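Serpin-ZX (Arabidopsis thaliana, PDB 3LE2) inhibits proteases, among them metacaspase-9 and the cell-death-promoting RD21A, by offering its reactive centre loop for cleavage and trapping the attacking enzyme covalently. Local coordinates at residues A[55-58]-A[59-62]; A[290-293]-A[294-297]; A[307-310]-A[311-314]; A[154-157]-A[158-162]; A[63-67]-A[68-72]. One frame throughout, in Å; residues are numbered along the deposited sequence.

All five contacts are local, between residues close in sequence, and none lies at the reactive bond. Contacts 1 and 5 hold neighbouring elements: contact 1 is within helix 54-63, contact 5 starts helix 68-83, and L60 packs on S66 and S67. Contact 2, in helix 291-296, meets contact 1 through F62 on L294, whereas contact 3, a buried loop, touches it through E307 beside T55. Contact 4 lies at the surface and touches none of the others; contact 2 comes nearest, about 9 Å between nearest atoms. Contacts 1 and 2 rely on main-chain bonds, contact 3 on apolar packing, contact 4 on a serine hydroxyl and a water, contact 5 on a cap above leucine and phenylalanine packing.

Contact 1 of 5, residues A[55-58]-A[59-62]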
loop_
_atom_site.group_PDB
_atom_site.type_symbol
_atom_site.label_atom_id
_atom_site.label_comp_id
_atom_site.label_asym_id
_atom_site.label_seq_id
_atom_site.Cartn_x
_atom_site.Cartn_y
_atom_site.Cartn_z
ATOM N N THR A 55 12.277 6.213 -21.864
ATOM C CA THR A 55 11.378 6.446 -20.746
ATOM C C THR A 55 10.417 5.278 -20.574
ATOM O O THR A 55 10.323 4.697 -19.483
ATOM C CB THR A 55 10.612 7.788 -20.879
ATOM O OG1 THR A 55 11.550 8.864 -20.830
ATOM C CG2 THR A 55 9.612 7.967 -19.737
ATOM N N LYS A 56 9.704 4.926 -21.638
ATOM C CA LYS A 56 8.844 3.754 -21.572
ATOM C C LYS A 56 9.648 2.562 -21.030
ATOM O O LYS A 56 9.204 1.851 -20.119
ATOM C CB LYS A 56 8.251 3.434 -22.943
ATOM C CG LYS A 56 7.106 2.432 -22.907
ATOM C CD LYS A 56 6.508 2.194 -24.292
ATOM C CE LYS A 56 7.555 1.646 -25.264
ATOM N NZ LYS A 56 6.954 1.139 -26.531
ATOM N N ASP A 57 10.850 2.370 -21.571
ATOM C CA ASP A 57 11.678 1.224 -21.205
ATOM C C ASP A 57 12.090 1.240 -19.748
ATOM O O ASP A 57 12.102 0.201 -19.086
ATOM C CB ASP A 57 12.921 1.153 -22.081
ATOM C CG ASP A 57 12.600 0.769 -23.501
ATOM O OD1 ASP A 57 11.569 0.088 -23.707
ATOM O OD2 ASP A 57 13.374 1.149 -24.406
ATOM N N GLN A 58 12.431 2.416 -19.245
ATOM C CA GLN A 58 12.885 2.515 -17.868
ATOM C C GLN A 58 11.761 2.176 -16.899
ATOM O O GLN A 58 11.993 1.581 -15.847
ATOM C CB GLN A 58 13.453 3.899 -17.575
ATOM C CG GLN A 58 14.336 3.945 -16.359
ATOM C CD GLN A 58 14.740 5.360 -16.012
ATOM O OE1 GLN A 58 15.917 5.714 -16.094
ATOM N NE2 GLN A 58 13.760 6.185 -15.636
ATOM N N ILE A 59 10.540 2.539 -17.264
ATOM C CA ILE A 59 9.395 2.260 -16.414
ATOM C C ILE A 59 9.015 0.790 -16.568
ATOM O O ILE A 59 8.749 0.099 -15.583
ATOM C CB ILE A 59 8.205 3.189 -16.758
ATOM C CG1 ILE A 59 8.619 4.654 -16.619
ATOM C CG2 ILE A 59 6.996 2.904 -15.874
ATOM C CD1 ILE A 59 7.602 5.617 -17.198
ATOM N N LEU A 60 9.010 0.314 -17.810
ATOM C CA LEU A 60 8.705 -1.088 -18.085
ATOM C C LEU A 60 9.569 -2.021 -17.239
ATOM O O LEU A 60 9.077 -3.008 -16.693
ATOM C CB LEU A 60 8.895 -1.412 -19.570
ATOM C CG LEU A 60 7.777 -0.971 -20.507
ATOM C CD1 LEU A 60 8.104 -1.356 -21.940
ATOM C CD2 LEU A 60 6.472 -1.596 -20.065
ATOM N N SER A 61 10.857 -1.708 -17.139
ATOM C CA SER A 61 11.784 -2.545 -16.387
ATOM C C SER A 61 11.573 -2.384 -14.887
ATOM O O SER A 61 11.791 -3.321 -14.120
ATOM C CB SER A 61 13.235 -2.233 -16.766
ATOM O OG SER A 61 13.465 -2.517 -18.140
ATOM N N PHE A 62 11.134 -1.199 -14.470
ATOM C CA PHE A 62 10.876 -0.960 -13.058
ATOM C C PHE A 62 9.678 -1.780 -12.596
ATOM O O PHE A 62 9.617 -2.233 -11.452
ATOM C CB PHE A 62 10.629 0.526 -12.802
ATOM C CG PHE A 62 10.388 0.859 -11.354
ATOM C CD1 PHE A 62 11.449 1.175 -10.514
ATOM C CD2 PHE A 62 9.101 0.861 -10.832
ATOM C CE1 PHE A 62 11.230 1.489 -9.171
ATOM C CE2 PHE A 62 8.870 1.175 -9.493
ATOM C CZ PHE A 62 9.939 1.487 -8.662
#
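T55 and I59, one turn apart on helix 54-63, run side by side and point the same way. The methyl CG2 of T55 lies 4.0 Å from CD1 of I59. I59 in turn has CG1 beside its own backbone N (chi1 -58°) and an extended CD1, which brings the branch against T55 O, CG1 3.3 Å away. K56 and L60 repeat the side-by-side pairing: CG of the lysine meets CD1 of L60, and CG of the leucine rests against K56 O at 3.2 Å. Beneath these side chains runs the i to i+4 bonding of an alpha helix, I59 N to T55 O, L60 N to K56 O and F62 N to Q58 O.

On the polar flank, S61 turns OG back beside its backbone N (chi1 -62°) and bonds to D57 O at 3.2 Å. S61 N also bonds to D57 O, at 3.0 Å, and the two donors reach it from opposite faces of the carbonyl plane. F62 carries its ring to L44 of helix 37-49.

The chemistry divides the helix: I59 and L60 give it apolar flanks against helices 37-49 and 68-83, while a doubly gripped carbonyl marks the exposed flank at D57 and S61.

Contact 2 of 5, residues A[290-293]-A[294-297]; sequences ASNV and LKGL
The carboxamide of N292 is the flat side-chain group here, and NZ of K295 lies beyond its OD1, off the oxygen end of the amide and over neither face. At 3.7 Å from OD1, NZ is too far for a close bond. The two side chains as a whole lie side by side and point the same way. The remaining flat groups are peptide carbonyls. L294 N meets A290 O almost end-on, with a C=O...N angle of 170°, whereas K295 N, G296 N and L297 N approach the carbonyls of S291, N292 and V293 tilted by just over 20° from their planes.

Leucine and lysine carbons rest against several of these oxygens. CG of L294 sits 3.5 Å from A290 O, and its CD1 reaches the A290 methyl CB at 4.0 Å. K295 lays CG and CD along S291 O, each 3.5 Å away, before bending at chi3 (66°) to bring NZ back toward N292. V293 has CG2 between its backbone N and carbonyl carbon, close to the following peptide at L294 N. L297, the first residue past the helix, curls CG to 3.7 Å from V293 O, beside the bond that its own N makes to that oxygen.

This short helix follows strand 277-289. V293 and L297 pack on L19 of helix 5-25, S291, L294 and K295 border F303, and A290 is tied by backbone bonds to I327 of strand 326-335.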
loop_
_atom_site.group_PDB
_atom_site.type_symbol
_atom_site.label_atom_id
_atom_site.label_comp_id
_atom_site.label_asym_id
_atom_site.label_seq_id
_atom_site.Cartn_x
_atom_site.Cartn_y
_atom_site.Cartn_z
ATOM N N ALA A 290 5.340 10.903 -4.462
ATOM C CA ALA A 290 6.251 9.781 -4.748
ATOM C C ALA A 290 7.438 10.161 -5.623
ATOM O O ALA A 290 8.380 9.389 -5.757
ATOM C CB ALA A 290 5.489 8.622 -5.395
ATOM N N SER A 291 7.383 11.345 -6.227
ATOM C CA SER A 291 8.300 11.679 -7.312
ATOM C C SER A 291 9.772 11.571 -6.892
ATOM O O SER A 291 10.587 10.972 -7.601
ATOM C CB SER A 291 7.968 13.054 -7.918
ATOM O OG SER A 291 8.278 14.090 -7.019
ATOM N N ASN A 292 10.099 12.111 -5.725
ATOM C CA ASN A 292 11.473 12.063 -5.238
ATOM C C ASN A 292 12.002 10.680 -4.842
ATOM O O ASN A 292 13.115 10.327 -5.227
ATOM C CB ASN A 292 11.696 13.072 -4.107
ATOM C CG ASN A 292 11.879 14.511 -4.619
ATOM O OD1 ASN A 292 11.954 14.767 -5.832
ATOM N ND2 ASN A 292 11.954 15.455 -3.684
ATOM N N VAL A 293 11.243 9.888 -4.084
ATOM C CA VAL A 293 11.771 8.575 -3.712
ATOM C C VAL A 293 11.963 7.716 -4.944
ATOM O O VAL A 293 12.894 6.923 -4.993
ATOM C CB VAL A 293 10.909 7.767 -2.706
ATOM C CG1 VAL A 293 10.714 8.531 -1.425
ATOM C CG2 VAL A 293 9.594 7.362 -3.326
ATOM N N LEU A 294 11.080 7.868 -5.929
ATOM C CA LEU A 294 11.191 7.087 -7.151
ATOM C C LEU A 294 12.458 7.458 -7.916
ATOM O O LEU A 294 13.187 6.574 -8.355
ATOM C CB LEU A 294 9.959 7.238 -8.028
ATOM C CG LEU A 294 8.728 6.464 -7.562
ATOM C CD1 LEU A 294 7.524 6.945 -8.347
ATOM C CD2 LEU A 294 8.912 4.955 -7.714
ATOM N N LYS A 295 12.723 8.757 -8.066
ATOM C CA LYS A 295 13.989 9.212 -8.638
ATOM C C LYS A 295 15.161 8.580 -7.893
ATOM O O LYS A 295 16.146 8.152 -8.498
ATOM C CB LYS A 295 14.083 10.741 -8.610
ATOM C CG LYS A 295 13.350 11.391 -9.764
ATOM C CD LYS A 295 12.906 12.798 -9.454
ATOM C CE LYS A 295 14.068 13.729 -9.280
ATOM N NZ LYS A 295 13.553 15.124 -9.176
ATOM N N GLY A 296 15.030 8.508 -6.574
ATOM C CA GLY A 296 16.022 7.861 -5.735
ATOM C C GLY A 296 16.294 6.415 -6.105
ATOM O O GLY A 296 17.438 5.975 -6.056
ATOM N N LEU A 297 15.249 5.670 -6.462
ATOM C CA LEU A 297 15.405 4.279 -6.907
ATOM C C LEU A 297 15.828 4.200 -8.364
ATOM O O LEU A 297 15.797 3.125 -8.967
ATOM C CB LEU A 297 14.101 3.498 -6.735
ATOM C CG LEU A 297 13.636 3.318 -5.293
ATOM C CD1 LEU A 297 12.127 3.221 -5.223
ATOM C CD2 LEU A 297 14.304 2.093 -4.699
#

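Contact 3 of 5, residues A[307-310]-A[311-314]; sequences EGLT and EMVE
Apolar packing joins L309 to M312, whose side chains lie alongside one another and point the same way. The methionine methyl does most of the touching: CE comes 3.8 Å from CD1 of L309 and also approaches CB and CD2, so it rests along the leucine's flank. SD stands a little farther back, 4.2 Å from CD1. M312 starts with CG anti to its backbone N (chi1 -160°), continues straight through chi2, then bends at chi3 (-78°), which carries CE toward L309. At the other end of the pair, CB of M312 lies 3.9 Å from L309 O. V313 adds one looser touch, with CG2 4.2 Å from that same oxygen.

Polar groups meet without bonding across the T310-E311 junction. E311 folds at chi2 (-48°), bringing its carboxylate back over the preceding peptide, and OE2 ends 3.4 Å from T310 O and 3.6 Å from OG1 of T310. OE2 and T310 O are both acceptors. The other carboxylate oxygen, OE1, faces K109 in a long, weak ion pair.

No hydrogen bond crosses between residues 307-310 and 311-314, and the loop takes its fixing from elsewhere. M312 is bonded through its backbone to K109, E314 OE1 bonds to S107 OG, and L309 and M312 both pack on L167 of strand 167-176. The chemistry implies an apolar inner face made by leucine and methionine, with the threonine and glutamate kept on the more polar side.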
loop_
_atom_site.group_PDB
_atom_site.type_symbol
_atom_site.label_atom_id
_atom_site.label_comp_id
_atom_site.label_asym_id
_atom_site.label_seq_id
_atom_site.Cartn_x
_atom_site.Cartn_y
_atom_site.Cartn_z
ATOM N N GLU A 307 13.841 13.127 -21.918
ATOM C CA GLU A 307 13.023 12.379 -22.870
ATOM C C GLU A 307 11.664 13.050 -23.012
ATOM O O GLU A 307 11.322 13.607 -24.060
ATOM C CB GLU A 307 12.820 10.936 -22.394
ATOM C CG GLU A 307 13.960 9.979 -22.694
ATOM C CD GLU A 307 14.057 9.660 -24.164
ATOM O OE1 GLU A 307 13.539 8.600 -24.569
ATOM O OE2 GLU A 307 14.644 10.471 -24.912
ATOM N N GLY A 308 10.889 12.988 -21.936
ATOM C CA GLY A 308 9.559 13.555 -21.935
ATOM C C GLY A 308 8.486 12.517 -22.197
ATOM O O GLY A 308 8.756 11.322 -22.383
ATOM N N LEU A 309 7.252 13.002 -22.216
ATOM C CA LEU A 309 6.085 12.164 -22.399
ATOM C C LEU A 309 5.408 12.584 -23.694
ATOM O O LEU A 309 4.477 13.403 -23.709
ATOM C CB LEU A 309 5.156 12.324 -21.202
ATOM C CG LEU A 309 5.879 12.064 -19.878
ATOM C CD1 LEU A 309 5.151 12.708 -18.715
ATOM C CD2 LEU A 309 6.042 10.565 -19.669
ATOM N N THR A 310 5.905 12.011 -24.784
ATOM C CA THR A 310 5.521 12.417 -26.125
ATOM C C THR A 310 4.245 11.728 -26.595
ATOM O O THR A 310 3.664 12.111 -27.609
ATOM C CB THR A 310 6.667 12.151 -27.118
ATOM O OG1 THR A 310 7.120 10.796 -26.980
ATOM C CG2 THR A 310 7.832 13.092 -26.836
ATOM N N GLU A 311 3.805 10.723 -25.847
ATOM C CA GLU A 311 2.573 10.014 -26.183
ATOM C C GLU A 311 1.389 10.426 -25.306
ATOM O O GLU A 311 0.348 9.776 -25.304
ATOM C CB GLU A 311 2.786 8.500 -26.085
ATOM C CG GLU A 311 3.850 7.963 -27.040
ATOM C CD GLU A 311 3.672 8.485 -28.458
ATOM O OE1 GLU A 311 2.592 8.259 -29.056
ATOM O OE2 GLU A 311 4.615 9.127 -28.967
ATOM N N MET A 312 1.536 11.507 -24.561
ATOM C CA MET A 312 0.502 11.854 -23.601
ATOM C C MET A 312 -0.335 13.063 -24.049
ATOM O O MET A 312 -1.564 13.084 -23.897
ATOM C CB MET A 312 1.147 12.090 -22.244
ATOM C CG MET A 312 0.205 11.984 -21.073
ATOM S SD MET A 312 1.108 12.261 -19.538
ATOM C CE MET A 312 1.938 10.679 -19.311
ATOM N N VAL A 313 0.335 14.061 -24.616
ATOM C CA VAL A 313 -0.334 15.282 -25.063
ATOM C C VAL A 313 -0.458 15.350 -26.581
ATOM O O VAL A 313 -0.197 14.368 -27.280
ATOM C CB VAL A 313 0.402 16.534 -24.577
ATOM C CG1 VAL A 313 0.238 16.687 -23.081
ATOM C CG2 VAL A 313 1.867 16.456 -24.960
ATOM N N GLU A 314 -0.852 16.512 -27.091
ATOM C CA GLU A 314 -1.107 16.652 -28.523
ATOM C C GLU A 314 -0.018 17.425 -29.273
ATOM O O GLU A 314 0.322 17.082 -30.408
ATOM C CB GLU A 314 -2.485 17.271 -28.759
ATOM C CG GLU A 314 -3.623 16.392 -28.260
ATOM C CD GLU A 314 -4.990 17.026 -28.437
ATOM O OE1 GLU A 314 -5.276 18.037 -27.756
ATOM O OE2 GLU A 314 -5.784 16.502 -29.249
#

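Contact 4 of 5, residues A[154-157]-A[158-162]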
loop_
_atom_site.group_PDB
_atom_site.type_symbol
_atom_site.label_atom_id
_atom_site.label_comp_id
_atom_site.label_asym_id
_atom_site.label_seq_id
_atom_site.Cartn_x
_atom_site.Cartn_y
_atom_site.Cartn_z
ATOM N N GLU A 154 -7.818 14.846 1.854
ATOM C CA GLU A 154 -6.791 15.815 1.484
ATOM C C GLU A 154 -5.535 15.199 0.853
ATOM O O GLU A 154 -4.459 15.217 1.455
ATOM C CB GLU A 154 -6.396 16.629 2.715
ATOM C CG GLU A 154 -5.265 17.611 2.477
ATOM C CD GLU A 154 -5.247 18.727 3.501
ATOM O OE1 GLU A 154 -6.343 19.172 3.910
ATOM O OE2 GLU A 154 -4.143 19.163 3.893
ATOM N N VAL A 155 -5.665 14.683 -0.365
ATOM C CA VAL A 155 -4.516 14.118 -1.071
ATOM C C VAL A 155 -3.385 15.122 -1.331
ATOM O O VAL A 155 -2.227 14.795 -1.117
ATOM C CB VAL A 155 -4.927 13.426 -2.388
ATOM C CG1 VAL A 155 -3.784 12.532 -2.889
ATOM C CG2 VAL A 155 -6.172 12.594 -2.158
ATOM N N LEU A 156 -3.704 16.338 -1.778
ATOM C CA LEU A 156 -2.666 17.358 -1.983
ATOM C C LEU A 156 -2.542 18.278 -0.765
ATOM O O LEU A 156 -3.535 18.845 -0.330
ATOM C CB LEU A 156 -2.933 18.189 -3.240
ATOM C CG LEU A 156 -2.502 17.661 -4.615
ATOM C CD1 LEU A 156 -3.139 16.321 -4.927
ATOM C CD2 LEU A 156 -2.864 18.664 -5.670
ATOM N N PRO A 157 -1.325 18.405 -0.195
ATOM C CA PRO A 157 -1.114 19.314 0.935
ATOM C C PRO A 157 -1.130 20.762 0.471
ATOM O O PRO A 157 -0.857 21.034 -0.701
ATOM C CB PRO A 157 0.307 18.967 1.411
ATOM C CG PRO A 157 0.617 17.647 0.834
ATOM C CD PRO A 157 -0.124 17.592 -0.467
ATOM N N GLU A 158 -1.436 21.680 1.380
ATOM C CA GLU A 158 -1.378 23.087 1.052
ATOM C C GLU A 158 -0.026 23.416 0.416
ATOM O O GLU A 158 1.010 22.901 0.837
ATOM C CB GLU A 158 -1.648 23.948 2.294
ATOM C CG GLU A 158 -3.090 23.841 2.794
ATOM C CD GLU A 158 -3.434 24.890 3.854
ATOM O OE1 GLU A 158 -3.322 24.572 5.060
ATOM O OE2 GLU A 158 -3.815 26.029 3.482
ATOM N N GLY A 159 -0.055 24.247 -0.625
ATOM C CA GLY A 159 1.154 24.718 -1.272
ATOM C C GLY A 159 1.890 23.670 -2.086
ATOM O O GLY A 159 3.041 23.874 -2.459
ATOM N N SER A 160 1.241 22.550 -2.376
ATOM C CA SER A 160 1.936 21.453 -3.046
ATOM C C SER A 160 2.031 21.628 -4.570
ATOM O O SER A 160 2.926 21.066 -5.197
ATOM C CB SER A 160 1.326 20.098 -2.671
ATOM O OG SER A 160 0.040 19.938 -3.234
ATOM N N ALA A 161 1.132 22.408 -5.164
ATOM C CA ALA A 161 1.227 22.720 -6.598
ATOM C C ALA A 161 1.290 24.234 -6.818
ATOM O O ALA A 161 0.704 24.986 -6.054
ATOM C CB ALA A 161 0.058 22.115 -7.370
ATOM N N ASP A 162 1.994 24.685 -7.854
ATOM C CA ASP A 162 2.186 26.129 -8.050
ATOM C C ASP A 162 2.089 26.565 -9.515
ATOM O O ASP A 162 1.563 25.832 -10.349
ATOM C CB ASP A 162 3.509 26.604 -7.426
ATOM C CG ASP A 162 4.743 26.056 -8.147
ATOM O OD1 ASP A 162 4.605 25.408 -9.207
ATOM O OD2 ASP A 162 5.862 26.279 -7.644
HETATM O O HOH W 1 -1.957 20.858 4.113
#
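S160 faces back across the turn to P157, its OG lying in the plane of the P157 carbonyl and on a lone pair. The hydroxyl donates to P157 O over 2.9 Å, at a C=O...OG angle of 145°. This reach depends on OG standing between the backbone N and the carbonyl carbon of S160 (chi1 70°). S160 N adds a weak bond to that oxygen at 3.1 Å, the closing bond of a type II turn from P157 to S160. G159 takes the third position of the turn with positive phi.

The serine is also set against hydrocarbon. CD of the proline ring is 3.6 Å from both CB and OG of S160, and CB of L156 approaches OG to 3.4 Å. L156 thus lies beside the hydroxyl, while the rest of its side chain belongs to a buried patch with F328 of strand 326-335, V140 of helix 129-147 and I168 of strand 167-176.

The acidic side chains of E154 and E158 remain apart at the surface, OE2 of E154 lying 5.6 Å from OE1 of E158. A water joins the outer part of the loop instead, donating to OE2 of E154 at 2.8 Å and accepting from E158 N at 2.9 Å. The chemistry implies a turn held from within by a hydroxyl and on its outer side by a single bridging water; the two carboxylates, if both charged, would mildly repel each other.

Contact 5 of 5, residues A[63-67]-A[68-72]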
loop_
_atom_site.group_PDB
_atom_site.type_symbol
_atom_site.label_atom_id
_atom_site.label_comp_id
_atom_site.label_asym_id
_atom_site.label_seq_id
_atom_site.Cartn_x
_atom_site.Cartn_y
_atom_site.Cartn_z
ATOM N N LEU A 63 8.734 -1.976 -13.506
ATOM C CA LEU A 63 7.453 -2.568 -13.162
ATOM C C LEU A 63 7.389 -4.055 -13.466
ATOM O O LEU A 63 6.399 -4.710 -13.134
ATOM C CB LEU A 63 6.333 -1.825 -13.899
ATOM C CG LEU A 63 6.035 -0.416 -13.382
ATOM C CD1 LEU A 63 5.006 0.279 -14.278
ATOM C CD2 LEU A 63 5.574 -0.481 -11.918
ATOM N N LYS A 64 8.435 -4.567 -14.126
ATOM C CA LYS A 64 8.641 -6.011 -14.367
ATOM C C LYS A 64 7.683 -6.605 -15.390
ATOM O O LYS A 64 7.243 -7.745 -15.252
ATOM C CB LYS A 64 8.568 -6.822 -13.063
ATOM C CG LYS A 64 9.380 -6.241 -11.899
ATOM C CD LYS A 64 10.861 -6.086 -12.251
ATOM C CE LYS A 64 11.609 -5.407 -11.104
ATOM N NZ LYS A 64 13.021 -5.071 -11.417
ATOM N N PHE A 65 7.348 -5.820 -16.403
ATOM C CA PHE A 65 6.511 -6.292 -17.496
ATOM C C PHE A 65 7.167 -5.815 -18.766
ATOM O O PHE A 65 7.841 -4.786 -18.763
ATOM C CB PHE A 65 5.089 -5.721 -17.397
ATOM C CG PHE A 65 4.235 -6.378 -16.344
ATOM C CD1 PHE A 65 3.420 -7.462 -16.663
ATOM C CD2 PHE A 65 4.239 -5.917 -15.042
ATOM C CE1 PHE A 65 2.622 -8.072 -15.696
ATOM C CE2 PHE A 65 3.441 -6.523 -14.075
ATOM C CZ PHE A 65 2.636 -7.600 -14.402
ATOM N N SER A 66 6.966 -6.555 -19.850
ATOM C CA SER A 66 7.687 -6.304 -21.096
ATOM C C SER A 66 7.090 -5.210 -21.980
ATOM O O SER A 66 7.823 -4.541 -22.708
ATOM C CB SER A 66 7.845 -7.599 -21.897
ATOM O OG SER A 66 8.871 -8.405 -21.347
ATOM N N SER A 67 5.773 -5.026 -21.928
ATOM C CA SER A 67 5.124 -4.020 -22.773
ATOM C C SER A 67 4.041 -3.227 -22.052
ATOM O O SER A 67 3.521 -3.648 -21.012
ATOM C CB SER A 67 4.521 -4.663 -24.028
ATOM O OG SER A 67 3.340 -5.389 -23.721
ATOM N N THR A 68 3.703 -2.075 -22.627
ATOM C CA THR A 68 2.603 -1.263 -22.128
ATOM C C THR A 68 1.290 -2.037 -22.176
ATOM O O THR A 68 0.408 -1.832 -21.341
ATOM C CB THR A 68 2.452 0.033 -22.938
ATOM O OG1 THR A 68 2.665 -0.250 -24.325
ATOM C CG2 THR A 68 3.467 1.062 -22.483
ATOM N N ASP A 69 1.158 -2.919 -23.162
ATOM C CA ASP A 69 -0.025 -3.766 -23.251
ATOM C C ASP A 69 -0.131 -4.702 -22.053
ATOM O O ASP A 69 -1.210 -4.885 -21.490
ATOM C CB ASP A 69 -0.021 -4.564 -24.553
ATOM C CG ASP A 69 -0.494 -3.742 -25.739
ATOM O OD1 ASP A 69 -0.779 -2.535 -25.559
ATOM O OD2 ASP A 69 -0.585 -4.306 -26.851
ATOM N N GLN A 70 0.992 -5.297 -21.668
ATOM C CA GLN A 70 1.026 -6.156 -20.499
ATOM C C GLN A 70 0.636 -5.354 -19.263
ATOM O O GLN A 70 -0.198 -5.794 -18.473
ATOM C CB GLN A 70 2.411 -6.783 -20.307
ATOM C CG GLN A 70 2.728 -7.973 -21.213
ATOM C CD GLN A 70 3.947 -8.753 -20.722
ATOM O OE1 GLN A 70 5.043 -8.634 -21.280
ATOM N NE2 GLN A 70 3.762 -9.544 -19.656
ATOM N N LEU A 71 1.226 -4.173 -19.092
ATOM C CA LEU A 71 0.853 -3.352 -17.950
ATOM C C LEU A 71 -0.634 -3.088 -17.950
ATOM O O LEU A 71 -1.309 -3.350 -16.951
ATOM C CB LEU A 71 1.601 -2.033 -17.943
ATOM C CG LEU A 71 3.055 -2.116 -17.518
ATOM C CD1 LEU A 71 3.733 -0.747 -17.700
ATOM C CD2 LEU A 71 3.150 -2.618 -16.082
ATOM N N ASN A 72 -1.137 -2.572 -19.074
ATOM C CA ASN A 72 -2.543 -2.178 -19.196
ATOM C C ASN A 72 -3.494 -3.278 -18.728
ATOM O O ASN A 72 -4.422 -3.024 -17.960
ATOM C CB ASN A 72 -2.876 -1.761 -20.638
ATOM C CG ASN A 72 -2.209 -0.448 -21.045
ATOM O OD1 ASN A 72 -1.761 0.335 -20.198
ATOM N ND2 ASN A 72 -2.150 -0.198 -22.352
#
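An N-cap opens helix 68-83 just after the chain leaves helix 54-63, and S67 supplies it. OG of S67 lies between its backbone N and carbonyl carbon (chi1 74°), which turns it to the first turn of the new helix, where it accepts from Q70 N at 3.1 Å. That turn is then closed by L71 N, which bonds to S67 O at 3.0 Å.

Q70 reaches back over the cap. Its extended side chain brings OE1 to S66 N, a bond of 3.2 Å in which the donor stands well above the carboxamide plane, and OE1 also comes 3.1 Å from CB of S66. The amide's other arm, NE2, meets the F65 ring at its edge, 3.7 Å from CD1, with ring and amide planes 80° apart. OG of S66 itself turns elsewhere, bonding to the N atom of A1.

Beneath the cap the contact is apolar. CD2 of L71 touches F65 CD2 at 3.6 Å, and CD1 of L71 meets CD1 of L63 at 3.8 Å, the two leucines crossing at about a right angle. Around them, L60 of helix 54-63 and S45 of helix 37-49 border L71, while the F65 ring also meets that of F74. K64, the first residue past helix 54-63, turns the chain with positive phi, and the short linker ends over this apolar packing in a classic serine N-cap, its OG bonded to the N3 N-H.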